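Local coordinates for cyclopropane mycolic acid synthase 3 (Mycobacterium tuberculosis, PDB 1L1E), which probably catalyses the conversion of a double bond at the proximal position of an alpha mycolic acid to a cyclopropane ring, taking the methylene group from S-adenosyl-L-methionine, at residues S34-E39 / E47-K52; L69-G74 / I133-A138; F139-H144 / E198-G203. All coordinates share one frame; numbering follows the deposited sequence.

In the fold
All three contacts border bound S-adenosyl-L-homocysteine, each at a different part of it. Interaction 2 lies at the heart of the sheet and holds the amino group and ribose; interaction 1, its centre about 15 Å from that of interaction 2, reaches the carboxylate through Ser34; interaction 3, its centre about 14 Å from that of interaction 2, borders the adenine and C5'. Interactions 1 and 2 touch where Ser34 OG lies 3.4 Å from Ile136 CG2, and interactions 2 and 3 where Ile71 CG2 approaches Phe142 CZ at 4.3 Å. A carbonate ion, probably from the crystallisation liquor, occupies a pocket to which interaction 1 gives Ser34 and Cys35, interaction 2 Gly137 and interaction 3 Glu140.

Interaction 1 of 3, residues S34-E39 / E47-K52; sequences SCAYFE and EAQIAK. With SAH (S-adenosyl-L-homocysteine), chain D; CO3 (carbonate ion), chain C.
The ring of Phe38 carries the methyl group of Ala48 on one face, with Ala48 CB 3.6 Å above the plane and over its centre, a CH-pi contact. Tyr37 instead turns its ring edge to Ala51 O and Lys52 N, while its CB packs on Lys52 CB. The amide of Gln49 has Ser34 O almost in its plane, and NE2 donates to that oxygen at 3.1 Å. Alanines at 48 and 51 suit a helix face on which the loop lies this close: Tyr37 N donates to Ala48 O at 2.8 Å, and Lys52 N reaches the same oxygen from the other face of its plane. Lys52 starts extended, then bends at chi2, chi3 and chi4 (-87°, -59° and -58°), curling NZ back toward the backbone of Ser34 and Cys35. There NZ donates to Ser34 OG at 2.8 Å, to Gln49 OE1, and to Cys35 O from above the carbonyl plane, off the lone pairs. Ser34 OG in turn donates to the ligand carboxylate. Cys35 N donates to carbonate O3. Lys52 is thus a buried second-shell charge held by three acceptors: its bond to OG would help fix the hydroxyl's position and probably polarise it toward the negative carboxylate.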
loop_
_atom_site.group_PDB
_atom_site.type_symbol
_atom_site.label_atom_id
_atom_site.label_comp_id
_atom_site.label_asym_id
_atom_site.label_seq_id
_atom_site.Cartn_x
_atom_site.Cartn_y
_atom_site.Cartn_z
ATOM N N SER A 34 -0.786 4.256 3.266
ATOM C CA SER A 34 0.292 3.941 2.343
ATOM C C SER A 34 0.886 5.260 1.846
ATOM O O SER A 34 0.253 6.308 1.951
ATOM C CB SER A 34 -0.255 3.126 1.164
ATOM O OG SER A 34 -1.378 3.761 0.561
ATOM N N CYS A 35 2.106 5.201 1.324
ATOM C CA CYS A 35 2.795 6.377 0.801
ATOM C C CYS A 35 1.913 7.271 -0.072
ATOM O O CYS A 35 1.350 6.815 -1.065
ATOM C CB CYS A 35 4.005 5.945 -0.021
ATOM S SG CYS A 35 4.930 7.327 -0.694
ATOM N N ALA A 36 1.791 8.546 0.296
ATOM C CA ALA A 36 0.973 9.465 -0.493
ATOM C C ALA A 36 1.799 10.048 -1.642
ATOM O O ALA A 36 3.006 9.769 -1.757
ATOM C CB ALA A 36 0.417 10.583 0.395
ATOM N N TYR A 37 1.152 10.833 -2.501
ATOM C CA TYR A 37 1.833 11.448 -3.640
ATOM C C TYR A 37 1.617 12.963 -3.685
ATOM O O TYR A 37 0.547 13.438 -4.060
ATOM C CB TYR A 37 1.358 10.804 -4.940
ATOM C CG TYR A 37 2.070 11.294 -6.189
ATOM C CD1 TYR A 37 3.462 11.368 -6.248
ATOM C CD2 TYR A 37 1.346 11.644 -7.326
ATOM C CE1 TYR A 37 4.120 11.778 -7.412
ATOM C CE2 TYR A 37 1.994 12.056 -8.502
ATOM C CZ TYR A 37 3.372 12.122 -8.534
ATOM O OH TYR A 37 3.996 12.559 -9.680
ATOM N N PHE A 38 2.640 13.719 -3.300
ATOM C CA PHE A 38 2.547 15.173 -3.306
ATOM C C PHE A 38 2.842 15.767 -4.685
ATOM O O PHE A 38 3.948 16.242 -4.938
ATOM C CB PHE A 38 3.490 15.768 -2.254
ATOM C CG PHE A 38 3.139 15.379 -0.837
ATOM C CD1 PHE A 38 3.506 14.129 -0.327
ATOM C CD2 PHE A 38 2.403 16.245 -0.028
ATOM C CE1 PHE A 38 3.139 13.743 0.973
ATOM C CE2 PHE A 38 2.030 15.876 1.264
ATOM C CZ PHE A 38 2.401 14.614 1.764
ATOM N N GLU A 39 1.853 15.716 -5.576
ATOM C CA GLU A 39 1.998 16.275 -6.921
ATOM C C GLU A 39 2.418 17.724 -6.776
ATOM O O GLU A 39 3.321 18.192 -7.471
ATOM C CB GLU A 39 0.677 16.226 -7.684
ATOM C CG GLU A 39 0.411 14.938 -8.397
ATOM C CD GLU A 39 -0.899 14.978 -9.145
ATOM O OE1 GLU A 39 -1.126 14.091 -9.988
ATOM O OE2 GLU A 39 -1.708 15.895 -8.886
ATOM N N GLU A 47 -5.216 15.466 0.130
ATOM C CA GLU A 47 -5.073 15.768 -1.297
ATOM C C GLU A 47 -3.981 14.883 -1.926
ATOM O O GLU A 47 -4.130 14.401 -3.052
ATOM C CB GLU A 47 -4.712 17.246 -1.509
ATOM C CG GLU A 47 -5.813 18.227 -1.098
ATOM C CD GLU A 47 -5.458 19.673 -1.367
ATOM O OE1 GLU A 47 -4.335 20.095 -1.014
ATOM O OE2 GLU A 47 -6.312 20.397 -1.928
ATOM N N ALA A 48 -2.890 14.671 -1.190
ATOM C CA ALA A 48 -1.785 13.859 -1.701
ATOM C C ALA A 48 -2.129 12.372 -1.762
ATOM O O ALA A 48 -1.536 11.630 -2.549
ATOM C CB ALA A 48 -0.531 14.086 -0.859
ATOM N N GLN A 49 -3.069 11.929 -0.933
ATOM C CA GLN A 49 -3.478 10.519 -0.958
ATOM C C GLN A 49 -4.428 10.336 -2.136
ATOM O O GLN A 49 -4.461 9.274 -2.772
ATOM C CB GLN A 49 -4.169 10.115 0.356
ATOM C CG GLN A 49 -3.234 10.072 1.561
ATOM C CD GLN A 49 -2.240 8.907 1.516
ATOM O OE1 GLN A 49 -1.879 8.418 0.444
ATOM N NE2 GLN A 49 -1.784 8.477 2.686
ATOM N N ILE A 50 -5.215 11.367 -2.439
ATOM C CA ILE A 50 -6.113 11.261 -3.584
ATOM C C ILE A 50 -5.252 11.318 -4.842
ATOM O O ILE A 50 -5.547 10.663 -5.846
ATOM C CB ILE A 50 -7.169 12.394 -3.598
ATOM C CG1 ILE A 50 -8.195 12.152 -2.485
ATOM C CG2 ILE A 50 -7.842 12.475 -4.969
ATOM C CD1 ILE A 50 -9.029 10.894 -2.657
ATOM N N ALA A 51 -4.163 12.084 -4.777
ATOM C CA ALA A 51 -3.247 12.191 -5.907
ATOM C C ALA A 51 -2.566 10.839 -6.185
ATOM O O ALA A 51 -2.323 10.476 -7.345
ATOM C CB ALA A 51 -2.190 13.249 -5.625
ATOM N N LYS A 52 -2.247 10.105 -5.123
ATOM C CA LYS A 52 -1.606 8.804 -5.276
ATOM C C LYS A 52 -2.598 7.798 -5.881
ATOM O O LYS A 52 -2.248 7.015 -6.771
ATOM C CB LYS A 52 -1.072 8.339 -3.914
ATOM C CG LYS A 52 -0.497 6.922 -3.878
ATOM C CD LYS A 52 -1.581 5.876 -3.612
ATOM C CE LYS A 52 -2.318 6.095 -2.267
ATOM N NZ LYS A 52 -1.439 6.107 -1.038
HETATM N N SAH D . -4.246 -0.489 0.070
HETATM C CA SAH D . -4.773 0.229 1.232
HETATM C CB SAH D . -4.395 -0.498 2.541
HETATM C CG SAH D . -2.903 -0.750 2.778
HETATM S SD SAH D . -2.549 -1.597 4.326
HETATM C C SAH D . -4.227 1.667 1.274
HETATM O O SAH D . -3.477 2.030 0.364
HETATM O OXT SAH D . -4.535 2.394 2.229
HETATM C "C5'" SAH D . -2.361 -3.318 3.749
HETATM C "C4'" SAH D . -3.652 -3.980 3.252
HETATM O "O4'" SAH D . -3.400 -5.236 2.558
HETATM C "C3'" SAH D . -4.622 -4.338 4.376
HETATM O "O3'" SAH D . -5.961 -4.102 3.887
HETATM C "C2'" SAH D . -4.365 -5.802 4.607
HETATM O "O2'" SAH D . -5.437 -6.430 5.316
HETATM C "C1'" SAH D . -4.177 -6.280 3.199
HETATM N N9 SAH D . -3.493 -7.587 3.076
HETATM C C8 SAH D . -2.339 -8.045 3.628
HETATM N N7 SAH D . -1.975 -9.247 3.328
HETATM C C5 SAH D . -2.989 -9.664 2.475
HETATM C C6 SAH D . -3.240 -10.881 1.761
HETATM N N6 SAH D . -2.420 -11.942 1.815
HETATM N N1 SAH D . -4.381 -10.950 0.984
HETATM C C2 SAH D . -5.213 -9.882 0.921
HETATM N N3 SAH D . -5.079 -8.692 1.543
HETATM C C4 SAH D . -3.935 -8.651 2.313
HETATM C C CO3 C . 3.523 1.679 1.112
HETATM O O1 CO3 C . 3.919 0.604 0.150
HETATM O O2 CO3 C . 3.613 1.465 2.455
HETATM O O3 CO3 C . 3.087 2.868 0.637
#

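Interaction 2 of 3, residues L69-G74 / I133-A138; sequences LDIGCG and IVSIGA. With SAH (S-adenosyl-L-homocysteine), chain D.
Backbone hydrogen bonds pair strand 67-71 with strand 132-136 in parallel: Val134 N donates to Leu69 O and Ile71 N to Val134 O, both at 2.9 Å. Weak CA-H...O contacts, from Ile133 CA to Leu69 O and from Asp70 CA to Val134 O, accompany them. Apolar packing lies on the face of Leu69 and Ile133, whose side chains run side by side with Leu69 CB 4.1 Å from Ile133 CG1; helix 147-157 covers Ile133 and Ile71. On the face of Asp70 and Val134, the carboxylate leans against Val134 CG1. A water takes the Ile136 N-H at 2.7 Å where the strands part, close to Asp70 OD1 and Ile71 O. At the strand ends, the amino N of S-adenosyl-L-homocysteine donates to Gly72 O and to Ile136 O, each at 2.7 Å, and Gly74 N donates to the ribose O3' at 3.1 Å. Gly72 and Gly74 have positive phi, and their lack of a side chain lets the ligand lie against the backbone, consistent with the glycine-rich cofactor loop of class I (Rossmann-like) methyltransferases. Two carbonyl oxygens, one closing strand 132-136 and one just beyond strand 67-71, offer negative polarity to the amino group, which would probably favour its ammonium form.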
loop_
_atom_site.group_PDB
_atom_site.type_symbol
_atom_site.label_atom_id
_atom_site.label_comp_id
_atom_site.label_asym_id
_atom_site.label_seq_id
_atom_site.Cartn_x
_atom_site.Cartn_y
_atom_site.Cartn_z
ATOM N N LEU A 69 -9.943 -5.175 -9.407
ATOM C CA LEU A 69 -9.683 -5.917 -8.183
ATOM C C LEU A 69 -8.653 -5.142 -7.366
ATOM O O LEU A 69 -7.580 -4.789 -7.877
ATOM C CB LEU A 69 -9.099 -7.307 -8.490
ATOM C CG LEU A 69 -8.551 -8.052 -7.270
ATOM C CD1 LEU A 69 -9.673 -8.384 -6.305
ATOM C CD2 LEU A 69 -7.835 -9.329 -7.724
ATOM N N ASP A 70 -8.977 -4.881 -6.107
ATOM C CA ASP A 70 -8.066 -4.183 -5.207
ATOM C C ASP A 70 -7.562 -5.219 -4.218
ATOM O O ASP A 70 -8.317 -5.668 -3.358
ATOM C CB ASP A 70 -8.777 -3.094 -4.409
ATOM C CG ASP A 70 -7.806 -2.240 -3.602
ATOM O OD1 ASP A 70 -6.789 -2.787 -3.118
ATOM O OD2 ASP A 70 -8.056 -1.026 -3.442
ATOM N N ILE A 71 -6.296 -5.601 -4.339
ATOM C CA ILE A 71 -5.733 -6.575 -3.419
ATOM C C ILE A 71 -5.160 -5.888 -2.189
ATOM O O ILE A 71 -4.128 -5.225 -2.264
ATOM C CB ILE A 71 -4.658 -7.433 -4.114
ATOM C CG1 ILE A 71 -5.310 -8.217 -5.254
ATOM C CG2 ILE A 71 -4.020 -8.383 -3.095
ATOM C CD1 ILE A 71 -4.412 -9.269 -5.914
ATOM N N GLY A 72 -5.842 -6.062 -1.056
ATOM C CA GLY A 72 -5.440 -5.425 0.188
ATOM C C GLY A 72 -6.011 -4.022 0.164
ATOM O O GLY A 72 -5.280 -3.026 0.248
ATOM N N CYS A 73 -7.337 -3.947 0.066
ATOM C CA CYS A 73 -8.047 -2.675 -0.063
ATOM C C CYS A 73 -8.123 -1.700 1.108
ATOM O O CYS A 73 -8.670 -0.614 0.952
ATOM C CB CYS A 73 -9.468 -2.950 -0.563
ATOM S SG CYS A 73 -10.465 -3.901 0.597
ATOM N N GLY A 74 -7.582 -2.063 2.268
ATOM C CA GLY A 74 -7.664 -1.167 3.405
ATOM C C GLY A 74 -9.096 -0.720 3.676
ATOM O O GLY A 74 -10.036 -1.525 3.645
ATOM N N ILE A 133 -5.947 -4.885 -12.027
ATOM C CA ILE A 133 -5.654 -5.105 -10.614
ATOM C C ILE A 133 -4.799 -3.979 -10.062
ATOM O O ILE A 133 -3.940 -3.430 -10.761
ATOM C CB ILE A 133 -4.887 -6.428 -10.405
ATOM C CG1 ILE A 133 -5.759 -7.614 -10.797
ATOM C CG2 ILE A 133 -4.448 -6.569 -8.937
ATOM C CD1 ILE A 133 -4.986 -8.939 -10.797
ATOM N N VAL A 134 -5.046 -3.631 -8.808
ATOM C CA VAL A 134 -4.281 -2.600 -8.131
ATOM C C VAL A 134 -3.981 -3.132 -6.729
ATOM O O VAL A 134 -4.862 -3.687 -6.062
ATOM C CB VAL A 134 -5.087 -1.268 -8.027
ATOM C CG1 VAL A 134 -6.365 -1.477 -7.197
ATOM C CG2 VAL A 134 -4.219 -0.185 -7.399
ATOM N N SER A 135 -2.737 -2.983 -6.289
ATOM C CA SER A 135 -2.340 -3.441 -4.960
ATOM C C SER A 135 -1.372 -2.411 -4.389
ATOM O O SER A 135 -0.257 -2.253 -4.885
ATOM C CB SER A 135 -1.661 -4.807 -5.035
ATOM O OG SER A 135 -1.408 -5.302 -3.728
ATOM N N ILE A 136 -1.806 -1.711 -3.348
ATOM C CA ILE A 136 -1.002 -0.656 -2.759
ATOM C C ILE A 136 -0.688 -0.903 -1.294
ATOM O O ILE A 136 -1.581 -0.870 -0.451
ATOM C CB ILE A 136 -1.737 0.710 -2.904
ATOM C CG1 ILE A 136 -1.939 1.033 -4.383
ATOM C CG2 ILE A 136 -0.946 1.820 -2.245
ATOM C CD1 ILE A 136 -2.890 2.212 -4.622
ATOM N N GLY A 137 0.588 -1.147 -1.003
ATOM C CA GLY A 137 1.020 -1.371 0.360
ATOM C C GLY A 137 0.591 -2.692 0.971
ATOM O O GLY A 137 0.534 -2.819 2.201
ATOM N N ALA A 138 0.286 -3.678 0.137
ATOM C CA ALA A 138 -0.122 -4.988 0.656
ATOM C C ALA A 138 1.019 -5.998 0.564
ATOM O O ALA A 138 1.243 -6.794 1.481
ATOM C CB ALA A 138 -1.308 -5.506 -0.122
HETATM N N SAH D . -4.246 -0.489 0.070
HETATM C CA SAH D . -4.773 0.229 1.232
HETATM C CB SAH D . -4.395 -0.498 2.541
HETATM C CG SAH D . -2.903 -0.750 2.778
HETATM S SD SAH D . -2.549 -1.597 4.326
HETATM C C SAH D . -4.227 1.667 1.274
HETATM O O SAH D . -3.477 2.030 0.364
HETATM O OXT SAH D . -4.535 2.394 2.229
HETATM C "C5'" SAH D . -2.361 -3.318 3.749
HETATM C "C4'" SAH D . -3.652 -3.980 3.252
HETATM O "O4'" SAH D . -3.400 -5.236 2.558
HETATM C "C3'" SAH D . -4.622 -4.338 4.376
HETATM O "O3'" SAH D . -5.961 -4.102 3.887
HETATM C "C2'" SAH D . -4.365 -5.802 4.607
HETATM O "O2'" SAH D . -5.437 -6.430 5.316
HETATM C "C1'" SAH D . -4.177 -6.280 3.199
HETATM N N9 SAH D . -3.493 -7.587 3.076
HETATM C C8 SAH D . -2.339 -8.045 3.628
HETATM N N7 SAH D . -1.975 -9.247 3.328
HETATM C C5 SAH D . -2.989 -9.664 2.475
HETATM C C6 SAH D . -3.240 -10.881 1.761
HETATM N N6 SAH D . -2.420 -11.942 1.815
HETATM N N1 SAH D . -4.381 -10.950 0.984
HETATM C C2 SAH D . -5.213 -9.882 0.921
HETATM N N3 SAH D . -5.079 -8.692 1.543
HETATM C C4 SAH D . -3.935 -8.651 2.313
HETATM O O HOH W 1 -4.366 -2.141 -2.674
#

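Interaction 3 of 3, residues F139-H144 / E198-G203; sequences FEHFGH and EIFPGG. With SAH (S-adenosyl-L-homocysteine), chain D.
His141 and Phe200 meet edge to face, and the histidine side chain can be followed outward. Its CB packs 3.9 Å from N7 of S-adenosyl-L-homocysteine, beside the adenine. Although the CB itself leads away from 198-203, CG lies anti to the carbonyl carbon (chi1 -63°), which brings the ring back across the contact. CD2 lies between C5' of the ligand and Phe200 CD2. ND1 is 3.7 Å from Phe200 CD2, beside CE1. NE2 comes to 3.5 Å from Phe200 CD2, and CE1, the closest atom, to 3.3 Å, with Ile199 O obliquely beyond CE1. Phe200 thus presents an edge to the imidazole face, the two planes standing at 70°. The phenyl ring is covered on both faces: Glu140 CB lies toward the rim of one and Ile199 CG2 over the centre of the other. The carboxylate of Glu140 turns elsewhere, OE2 accepting from Ile169 N. On the backbone, Glu140 O is 3.1 Å from Gly203 CA, closeness that a glycine permits. Phe200 to Gly203 form a type II beta turn, with Pro201 and Gly202 at its corners; Gly202 readily adopts the required positive phi. Phe142 sets its ring edge near the adenine. The loop after strand 132-136, bordering the cofactor, is characteristic of class I methyltransferases; here the turn following helix 189-199, inserted between strands 163-170 and 221-227, packs against it.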
loop_
_atom_site.group_PDB
_atom_site.type_symbol
_atom_site.label_atom_id
_atom_site.label_comp_id
_atom_site.label_asym_id
_atom_site.label_seq_id
_atom_site.Cartn_x
_atom_site.Cartn_y
_atom_site.Cartn_z
ATOM N N PHE A 139 1.716 -5.952 -0.567
ATOM C CA PHE A 139 2.829 -6.836 -0.890
ATOM C C PHE A 139 3.861 -7.020 0.229
ATOM O O PHE A 139 4.435 -8.097 0.369
ATOM C CB PHE A 139 3.520 -6.302 -2.148
ATOM C CG PHE A 139 4.433 -7.280 -2.809
ATOM C CD1 PHE A 139 3.928 -8.258 -3.648
ATOM C CD2 PHE A 139 5.800 -7.228 -2.590
ATOM C CE1 PHE A 139 4.781 -9.178 -4.265
ATOM C CE2 PHE A 139 6.661 -8.135 -3.196
ATOM C CZ PHE A 139 6.154 -9.113 -4.036
ATOM N N GLU A 140 4.101 -5.973 1.012
ATOM C CA GLU A 140 5.070 -6.040 2.104
ATOM C C GLU A 140 4.677 -7.044 3.188
ATOM O O GLU A 140 5.523 -7.470 3.978
ATOM C CB GLU A 140 5.253 -4.660 2.749
ATOM C CG GLU A 140 5.758 -3.588 1.797
ATOM C CD GLU A 140 4.636 -2.735 1.225
ATOM O OE1 GLU A 140 3.584 -3.296 0.820
ATOM O OE2 GLU A 140 4.819 -1.499 1.182
ATOM N N HIS A 141 3.397 -7.412 3.226
ATOM C CA HIS A 141 2.893 -8.357 4.225
ATOM C C HIS A 141 2.844 -9.816 3.753
ATOM O O HIS A 141 2.564 -10.708 4.546
ATOM C CB HIS A 141 1.474 -7.963 4.647
ATOM C CG HIS A 141 1.387 -6.633 5.322
ATOM N ND1 HIS A 141 1.591 -6.470 6.675
ATOM C CD2 HIS A 141 1.118 -5.401 4.829
ATOM C CE1 HIS A 141 1.447 -5.195 6.988
ATOM N NE2 HIS A 141 1.160 -4.525 5.885
ATOM N N PHE A 142 3.112 -10.056 2.478
ATOM C CA PHE A 142 3.023 -11.405 1.911
ATOM C C PHE A 142 4.099 -12.411 2.339
ATOM O O PHE A 142 3.795 -13.573 2.622
ATOM C CB PHE A 142 3.017 -11.332 0.376
ATOM C CG PHE A 142 1.882 -10.517 -0.206
ATOM C CD1 PHE A 142 1.873 -10.200 -1.560
ATOM C CD2 PHE A 142 0.841 -10.048 0.594
ATOM C CE1 PHE A 142 0.846 -9.423 -2.112
ATOM C CE2 PHE A 142 -0.185 -9.274 0.050
ATOM C CZ PHE A 142 -0.180 -8.962 -1.306
ATOM N N GLY A 143 5.349 -11.964 2.376
ATOM C CA GLY A 143 6.435 -12.861 2.729
ATOM C C GLY A 143 6.984 -13.438 1.440
ATOM O O GLY A 143 6.226 -13.884 0.584
ATOM N N HIS A 144 8.304 -13.423 1.305
ATOM C CA HIS A 144 8.993 -13.909 0.118
ATOM C C HIS A 144 8.580 -15.303 -0.384
ATOM O O HIS A 144 8.468 -15.512 -1.590
ATOM C CB HIS A 144 10.504 -13.860 0.380
ATOM C CG HIS A 144 11.340 -14.325 -0.769
ATOM N ND1 HIS A 144 11.479 -15.657 -1.097
ATOM C CD2 HIS A 144 12.090 -13.637 -1.664
ATOM C CE1 HIS A 144 12.278 -15.769 -2.144
ATOM N NE2 HIS A 144 12.663 -14.559 -2.506
ATOM N N GLU A 198 7.119 -5.732 14.366
ATOM C CA GLU A 198 5.938 -4.981 14.762
ATOM C C GLU A 198 5.055 -4.483 13.616
ATOM O O GLU A 198 3.832 -4.627 13.663
ATOM C CB GLU A 198 6.357 -3.786 15.620
ATOM C CG GLU A 198 7.269 -4.136 16.784
ATOM C CD GLU A 198 6.692 -5.223 17.668
ATOM O OE1 GLU A 198 5.479 -5.170 17.950
ATOM O OE2 GLU A 198 7.450 -6.125 18.087
ATOM N N ILE A 199 5.670 -3.905 12.588
ATOM C CA ILE A 199 4.912 -3.352 11.465
ATOM C C ILE A 199 4.547 -4.327 10.350
ATOM O O ILE A 199 3.457 -4.238 9.787
ATOM C CB ILE A 199 5.664 -2.160 10.832
ATOM C CG1 ILE A 199 6.038 -1.144 11.918
ATOM C CG2 ILE A 199 4.800 -1.501 9.765
ATOM C CD1 ILE A 199 4.849 -0.585 12.686
ATOM N N PHE A 200 5.449 -5.246 10.017
ATOM C CA PHE A 200 5.165 -6.203 8.954
ATOM C C PHE A 200 5.352 -7.662 9.393
ATOM O O PHE A 200 6.070 -8.433 8.749
ATOM C CB PHE A 200 6.044 -5.899 7.729
ATOM C CG PHE A 200 5.803 -4.533 7.123
ATOM C CD1 PHE A 200 6.837 -3.602 7.039
ATOM C CD2 PHE A 200 4.552 -4.186 6.624
ATOM C CE1 PHE A 200 6.628 -2.347 6.466
ATOM C CE2 PHE A 200 4.331 -2.934 6.050
ATOM C CZ PHE A 200 5.374 -2.014 5.972
ATOM N N PRO A 201 4.690 -8.063 10.494
ATOM C CA PRO A 201 4.788 -9.435 11.011
ATOM C C PRO A 201 4.572 -10.474 9.915
ATOM O O PRO A 201 3.507 -10.523 9.294
ATOM C CB PRO A 201 3.680 -9.489 12.063
ATOM C CG PRO A 201 3.596 -8.079 12.541
ATOM C CD PRO A 201 3.689 -7.294 11.254
ATOM N N GLY A 202 5.580 -11.313 9.691
ATOM C CA GLY A 202 5.479 -12.336 8.665
ATOM C C GLY A 202 5.605 -11.721 7.284
ATOM O O GLY A 202 5.342 -12.369 6.270
ATOM N N GLY A 203 6.008 -10.458 7.252
ATOM C CA GLY A 203 6.158 -9.760 5.993
ATOM C C GLY A 203 7.572 -9.818 5.451
ATOM O O GLY A 203 8.381 -10.642 5.883
HETATM N N SAH D . -4.246 -0.489 0.070
HETATM C CA SAH D . -4.773 0.229 1.232
HETATM C CB SAH D . -4.395 -0.498 2.541
HETATM C CG SAH D . -2.903 -0.750 2.778
HETATM S SD SAH D . -2.549 -1.597 4.326
HETATM C C SAH D . -4.227 1.667 1.274
HETATM O O SAH D . -3.477 2.030 0.364
HETATM O OXT SAH D . -4.535 2.394 2.229
HETATM C "C5'" SAH D . -2.361 -3.318 3.749
HETATM C "C4'" SAH D . -3.652 -3.980 3.252
HETATM O "O4'" SAH D . -3.400 -5.236 2.558
HETATM C "C3'" SAH D . -4.622 -4.338 4.376
HETATM O "O3'" SAH D . -5.961 -4.102 3.887
HETATM C "C2'" SAH D . -4.365 -5.802 4.607
HETATM O "O2'" SAH D . -5.437 -6.430 5.316
HETATM C "C1'" SAH D . -4.177 -6.280 3.199
HETATM N N9 SAH D . -3.493 -7.587 3.076
HETATM C C8 SAH D . -2.339 -8.045 3.628
HETATM N N7 SAH D . -1.975 -9.247 3.328
HETATM C C5 SAH D . -2.989 -9.664 2.475
HETATM C C6 SAH D . -3.240 -10.881 1.761
HETATM N N6 SAH D . -2.420 -11.942 1.815
HETATM N N1 SAH D . -4.381 -10.950 0.984
HETATM C C2 SAH D . -5.213 -9.882 0.921
HETATM N N3 SAH D . -5.079 -8.692 1.543
HETATM C C4 SAH D . -3.935 -8.651 2.313
#